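Local atomic coordinates of NDP-rhamnosyltransferase (Saccharopolyspora spinosa, PDB entry 3TSA), a protein that belongs to the glycosyltransferases of the GT-B fold, built from two Rossmann-like domains, and is related to erythromycin biosynthesis protein CIII. Residues A[101-106]-A[124-129]; A[3-8]-A[33-38]. All coordinates share one frame; numbering follows the deposited sequence.

Contact 1 of 2, residues A[101-106]-A[124-129]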
loop_
_atom_site.group_PDB
_atom_site.type_symbol
_atom_site.label_atom_id
_atom_site.label_comp_id
_atom_site.label_asym_id
_atom_site.label_seq_id
_atom_site.Cartn_x
_atom_site.Cartn_y
_atom_site.Cartn_z
ATOM N N ASP A 101 -22.538 20.359 -2.233
ATOM C CA ASP A 101 -21.698 21.036 -1.224
ATOM C C ASP A 101 -20.236 21.015 -1.545
ATOM O O ASP A 101 -19.544 22.017 -1.299
ATOM C CB ASP A 101 -21.912 20.427 0.179
ATOM C CG ASP A 101 -23.311 20.717 0.763
ATOM O OD1 ASP A 101 -24.121 21.507 0.207
ATOM O OD2 ASP A 101 -23.616 20.068 1.777
ATOM N N GLN A 102 -19.739 19.889 -2.086
ATOM C CA GLN A 102 -18.296 19.657 -2.267
ATOM C C GLN A 102 -17.785 19.932 -3.639
ATOM O O GLN A 102 -16.583 19.831 -3.912
ATOM C CB GLN A 102 -17.996 18.185 -2.028
ATOM C CG GLN A 102 -18.248 17.739 -0.614
ATOM C CD GLN A 102 -18.119 16.253 -0.514
ATOM O OE1 GLN A 102 -18.284 15.526 -1.517
ATOM N NE2 GLN A 102 -17.828 15.780 0.684
ATOM N N LEU A 103 -18.685 20.230 -4.549
ATOM C CA LEU A 103 -18.255 20.470 -5.945
ATOM C C LEU A 103 -17.068 21.473 -6.147
ATOM O O LEU A 103 -16.144 21.250 -6.970
ATOM C CB LEU A 103 -19.496 20.892 -6.741
ATOM C CG LEU A 103 -19.293 20.752 -8.230
ATOM C CD1 LEU A 103 -18.510 19.503 -8.762
ATOM C CD2 LEU A 103 -20.586 20.985 -9.096
ATOM N N PRO A 104 -17.121 22.623 -5.465
ATOM C CA PRO A 104 -16.067 23.615 -5.646
ATOM C C PRO A 104 -14.697 23.038 -5.267
ATOM O O PRO A 104 -13.717 23.320 -5.977
ATOM C CB PRO A 104 -16.483 24.787 -4.695
ATOM C CG PRO A 104 -17.929 24.667 -4.536
ATOM C CD PRO A 104 -18.241 23.130 -4.640
ATOM N N GLU A 105 -14.642 22.254 -4.172
ATOM C CA GLU A 105 -13.332 21.657 -3.790
ATOM C C GLU A 105 -12.867 20.679 -4.841
ATOM O O GLU A 105 -11.642 20.643 -5.142
ATOM C CB GLU A 105 -13.418 20.947 -2.477
ATOM C CG GLU A 105 -13.376 21.860 -1.317
ATOM C CD GLU A 105 -13.814 21.088 -0.128
ATOM O OE1 GLU A 105 -15.061 20.909 0.034
ATOM O OE2 GLU A 105 -12.899 20.597 0.599
ATOM N N TYR A 106 -13.790 19.863 -5.390
ATOM C CA TYR A 106 -13.376 18.845 -6.399
ATOM C C TYR A 106 -12.969 19.492 -7.670
ATOM O O TYR A 106 -12.055 19.034 -8.359
ATOM C CB TYR A 106 -14.461 17.741 -6.640
ATOM C CG TYR A 106 -14.548 16.669 -5.508
ATOM C CD1 TYR A 106 -13.955 15.370 -5.646
ATOM C CD2 TYR A 106 -15.190 16.955 -4.307
ATOM C CE1 TYR A 106 -14.090 14.387 -4.571
ATOM C CE2 TYR A 106 -15.309 16.017 -3.276
ATOM C CZ TYR A 106 -14.740 14.748 -3.414
ATOM O OH TYR A 106 -14.857 13.868 -2.348
ATOM N N ALA A 124 -20.691 7.315 -5.030
ATOM C CA ALA A 124 -20.130 8.650 -4.862
ATOM C C ALA A 124 -20.519 9.526 -6.053
ATOM O O ALA A 124 -19.752 9.728 -6.998
ATOM C CB ALA A 124 -18.606 8.564 -4.670
ATOM N N LEU A 125 -21.772 10.020 -6.026
ATOM C CA LEU A 125 -22.313 10.769 -7.110
ATOM C C LEU A 125 -21.508 11.973 -7.508
ATOM O O LEU A 125 -21.535 12.313 -8.682
ATOM C CB LEU A 125 -23.756 11.203 -6.797
ATOM C CG LEU A 125 -24.724 10.040 -6.494
ATOM C CD1 LEU A 125 -26.070 10.616 -6.011
ATOM C CD2 LEU A 125 -24.811 9.247 -7.765
ATOM N N ILE A 126 -20.814 12.610 -6.562
ATOM C CA ILE A 126 -19.909 13.707 -6.950
ATOM C C ILE A 126 -18.967 13.323 -8.088
ATOM O O ILE A 126 -18.685 14.146 -8.982
ATOM C CB ILE A 126 -19.099 14.215 -5.741
ATOM C CG1 ILE A 126 -18.122 15.350 -6.180
ATOM C CG2 ILE A 126 -18.263 13.103 -5.140
ATOM C CD1 ILE A 126 -18.793 16.539 -6.776
ATOM N N GLY A 127 -18.397 12.100 -8.063
ATOM C CA GLY A 127 -17.497 11.734 -9.166
ATOM C C GLY A 127 -18.106 11.729 -10.566
ATOM O O GLY A 127 -17.483 12.082 -11.566
ATOM N N ARG A 128 -19.363 11.336 -10.636
ATOM C CA ARG A 128 -20.104 11.383 -11.872
ATOM C C ARG A 128 -20.396 12.851 -12.336
ATOM O O ARG A 128 -20.273 13.152 -13.545
ATOM C CB ARG A 128 -21.394 10.595 -11.765
ATOM C CG ARG A 128 -21.112 9.094 -11.568
ATOM C CD ARG A 128 -22.402 8.311 -11.390
ATOM N NE ARG A 128 -23.089 8.285 -12.673
ATOM C CZ ARG A 128 -24.301 7.753 -12.861
ATOM N NH1 ARG A 128 -24.941 7.180 -11.843
ATOM N NH2 ARG A 128 -24.862 7.777 -14.094
ATOM N N VAL A 129 -20.810 13.705 -11.398
ATOM C CA VAL A 129 -20.983 15.146 -11.669
ATOM C C VAL A 129 -19.647 15.688 -12.178
ATOM O O VAL A 129 -19.594 16.344 -13.222
ATOM C CB VAL A 129 -21.533 15.900 -10.454
ATOM C CG1 VAL A 129 -21.526 17.449 -10.714
ATOM C CG2 VAL A 129 -22.999 15.393 -10.134
#

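Contact 2 of 2, residues A[3-8]-A[33-38]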
loop_
_atom_site.group_PDB
_atom_site.type_symbol
_atom_site.label_atom_id
_atom_site.label_comp_id
_atom_site.label_asym_id
_atom_site.label_seq_id
_atom_site.Cartn_x
_atom_site.Cartn_y
_atom_site.Cartn_z
ATOM N N ARG A 3 -3.135 9.676 -14.852
ATOM C CA ARG A 3 -3.278 10.236 -13.526
ATOM C C ARG A 3 -4.709 9.904 -13.074
ATOM O O ARG A 3 -5.680 10.452 -13.625
ATOM C CB ARG A 3 -3.031 11.731 -13.538
ATOM C CG ARG A 3 -1.528 12.121 -13.297
ATOM C CD ARG A 3 -1.309 13.657 -12.872
ATOM N NE ARG A 3 -1.890 14.462 -13.911
ATOM C CZ ARG A 3 -1.313 14.669 -15.103
ATOM N NH1 ARG A 3 -1.940 15.398 -16.042
ATOM N NH2 ARG A 3 -0.089 14.169 -15.361
ATOM N N VAL A 4 -4.830 8.991 -12.094
ATOM C CA VAL A 4 -6.140 8.528 -11.663
ATOM C C VAL A 4 -6.566 9.196 -10.373
ATOM O O VAL A 4 -5.960 8.904 -9.331
ATOM C CB VAL A 4 -6.147 6.969 -11.497
ATOM C CG1 VAL A 4 -7.618 6.411 -11.123
ATOM C CG2 VAL A 4 -5.536 6.332 -12.744
ATOM N N LEU A 5 -7.682 9.954 -10.422
ATOM C CA LEU A 5 -8.268 10.533 -9.180
ATOM C C LEU A 5 -9.338 9.576 -8.702
ATOM O O LEU A 5 -10.286 9.305 -9.507
ATOM C CB LEU A 5 -8.890 11.922 -9.429
ATOM C CG LEU A 5 -9.449 12.693 -8.219
ATOM C CD1 LEU A 5 -8.376 12.925 -7.146
ATOM C CD2 LEU A 5 -10.014 14.071 -8.666
ATOM N N VAL A 6 -9.223 9.145 -7.463
ATOM C CA VAL A 6 -10.118 8.181 -6.912
ATOM C C VAL A 6 -11.117 8.920 -6.014
ATOM O O VAL A 6 -10.717 9.763 -5.162
ATOM C CB VAL A 6 -9.331 7.170 -6.117
ATOM C CG1 VAL A 6 -10.273 6.122 -5.452
ATOM C CG2 VAL A 6 -8.264 6.568 -7.012
ATOM N N VAL A 7 -12.405 8.666 -6.247
ATOM C CA VAL A 7 -13.466 9.407 -5.586
ATOM C C VAL A 7 -14.340 8.387 -4.865
ATOM O O VAL A 7 -15.237 7.803 -5.473
ATOM C CB VAL A 7 -14.299 10.130 -6.622
ATOM C CG1 VAL A 7 -15.363 10.979 -5.995
ATOM C CG2 VAL A 7 -13.379 10.987 -7.520
ATOM N N PRO A 8 -14.009 8.079 -3.584
ATOM C CA PRO A 8 -14.785 7.118 -2.872
ATOM C C PRO A 8 -15.848 7.808 -2.036
ATOM O O PRO A 8 -15.786 9.037 -1.833
ATOM C CB PRO A 8 -13.740 6.452 -2.000
ATOM C CG PRO A 8 -12.743 7.584 -1.718
ATOM C CD PRO A 8 -12.706 8.378 -2.935
ATOM N N LEU A 33 -4.252 9.369 -6.878
ATOM C CA LEU A 33 -4.469 10.242 -5.732
ATOM C C LEU A 33 -5.901 10.005 -5.249
ATOM O O LEU A 33 -6.874 9.986 -6.069
ATOM C CB LEU A 33 -4.335 11.715 -6.201
ATOM C CG LEU A 33 -4.439 12.860 -5.143
ATOM C CD1 LEU A 33 -3.302 12.803 -4.096
ATOM C CD2 LEU A 33 -4.378 14.285 -5.766
ATOM N N ILE A 34 -6.069 9.852 -3.930
ATOM C CA ILE A 34 -7.390 9.592 -3.343
ATOM C C ILE A 34 -8.026 10.912 -2.813
ATOM O O ILE A 34 -7.464 11.518 -1.884
ATOM C CB ILE A 34 -7.231 8.674 -2.121
ATOM C CG1 ILE A 34 -6.408 7.426 -2.475
ATOM C CG2 ILE A 34 -8.632 8.267 -1.547
ATOM C CD1 ILE A 34 -7.016 6.634 -3.466
ATOM N N ALA A 35 -9.171 11.359 -3.351
ATOM C CA ALA A 35 -9.793 12.554 -2.761
ATOM C C ALA A 35 -10.457 12.048 -1.440
ATOM O O ALA A 35 -11.341 11.160 -1.474
ATOM C CB ALA A 35 -10.866 13.136 -3.757
ATOM N N ALA A 36 -10.019 12.559 -0.291
ATOM C CA ALA A 36 -10.350 11.986 0.994
ATOM C C ALA A 36 -10.884 13.043 1.941
ATOM O O ALA A 36 -10.160 14.006 2.290
ATOM C CB ALA A 36 -9.127 11.327 1.614
ATOM N N PRO A 37 -12.137 12.885 2.360
ATOM C CA PRO A 37 -12.519 13.709 3.488
ATOM C C PRO A 37 -11.862 13.081 4.723
ATOM O O PRO A 37 -11.307 11.963 4.631
ATOM C CB PRO A 37 -14.064 13.557 3.553
ATOM C CG PRO A 37 -14.366 12.298 2.941
ATOM C CD PRO A 37 -13.169 11.897 2.005
ATOM N N PRO A 38 -11.954 13.757 5.882
ATOM C CA PRO A 38 -11.315 13.320 7.148
ATOM C C PRO A 38 -11.543 11.864 7.505
ATOM O O PRO A 38 -10.583 11.205 7.964
ATOM C CB PRO A 38 -12.019 14.208 8.182
ATOM C CG PRO A 38 -12.129 15.500 7.385
ATOM C CD PRO A 38 -12.719 15.005 6.079
HETATM O O HOH W 1 -13.858 11.450 -2.614
#

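Contact 1 of 2, residues A[101-106]-A[124-129]
Gln102 O takes the helix bond from Tyr106 N at 3.2 Å and meets the edge of the same residue's ring, in its plane, with CD2 nearest, while Ile126 CG1 of helix 125-133 lies over one face of that ring. The ring belongs to a helix-helix contact on one side of the parallel sheet of the Rossmann-like N-terminal domain, where helix 82-113 packs on helix 125-133. The two short axes pass 10.3 Å apart at a crossing angle of -56°, and the joint between them is apolar. Ile126 carries most of it. Its CG1 is anti to the backbone N (chi1 179°), which sets this methylene toward the rim on the CG-CD2 side, a CH-pi contact of 3.9 Å from CG1 to the Tyr106 ring centroid. From there a chi2 of 60° takes CD1 to Leu103, whose CD1 lies 3.6 Å from Ile126 CD1. Leu130, further along helix 125-133, also touches Tyr106, while Leu160 of helix 151-166 touches Val129. One turn beyond Ile126, Val129 crosses Leu103 at about a right angle and sets its CG1 against both leucine methyls, 4.0 Å from Leu103 CD2 and 4.1 Å from Leu103 CD1.

Contact 2 of 2, residues A[3-8]-A[33-38]
Two successive turns in Ile34, chi1 -51° and chi2 -62°, swing CD1 back toward strand 3-7 and onto Val6. The methyl ends 3.6 Å from Val6 CB and also touches both valine methyls, the two side chains lying side by side and pointing the same way from the sheet. On the other face Leu5 reaches across by a different route, its CG anti to the backbone N, and its CD1 comes to 3.5 Å from Leu33 O and meets the CB atoms of Leu33 and Ala35. The backbones beneath run parallel and zip together through Val6, which spans Ile34. Leu33 N donates to Val4 O at 3.0 Å. One step on, Val6 N gives a nearly straight bond (168° at the hydrogen) to Leu33 O, 2.9 Å away. Ala35 N then reaches Val6 O, also at 2.9 Å.

Past this last bond the chains part, and a water takes over, donating to Ala35 O (2.8 Å) and to Pro8 O (3.2 Å). Pro8 CD packs on Ala35 O as well, at 3.4 Å, so that carbonyl has both a water and a proline ring against it. Met18 covers Val6 and Pro8 on the Ile34 face; Leu109 of helix 82-113 covers Leu5 on the other, and Leu33 also packs on Phe208 of the second subunit. With helices 12-16 and 19-27 in the connection between them, strands 3-7 and 31-36 form the opening beta-alpha-beta crossover of a Rossmann-like sheet, with strand 3-7 in its interior, as expected of the N-terminal domain of a GT-B glycosyltransferase.

From the N terminus, the chain runs out along strand 3-7, passes through helices 12-16 and 19-27, and returns at strand 31-36, where contact 2 closes its loop. Only after strand 50-53 does it enter helix 82-113; strand 117-121 follows, and helix 125-133 then closes the shorter loop of contact 1. The two loops therefore come in series, neither nesting nor crossing, yet their centres lie about 11 Å apart. The helices of contact 1 lie against the strands of contact 2: Tyr106 CE1 packs on Ala35 CB at 3.6 Å, Ile126 CG2 on Val7 CG1 at 3.7 Å, and Ala124 CB on Val7 O at 3.5 Å. Together they tie two neighbouring strands to a helical layer.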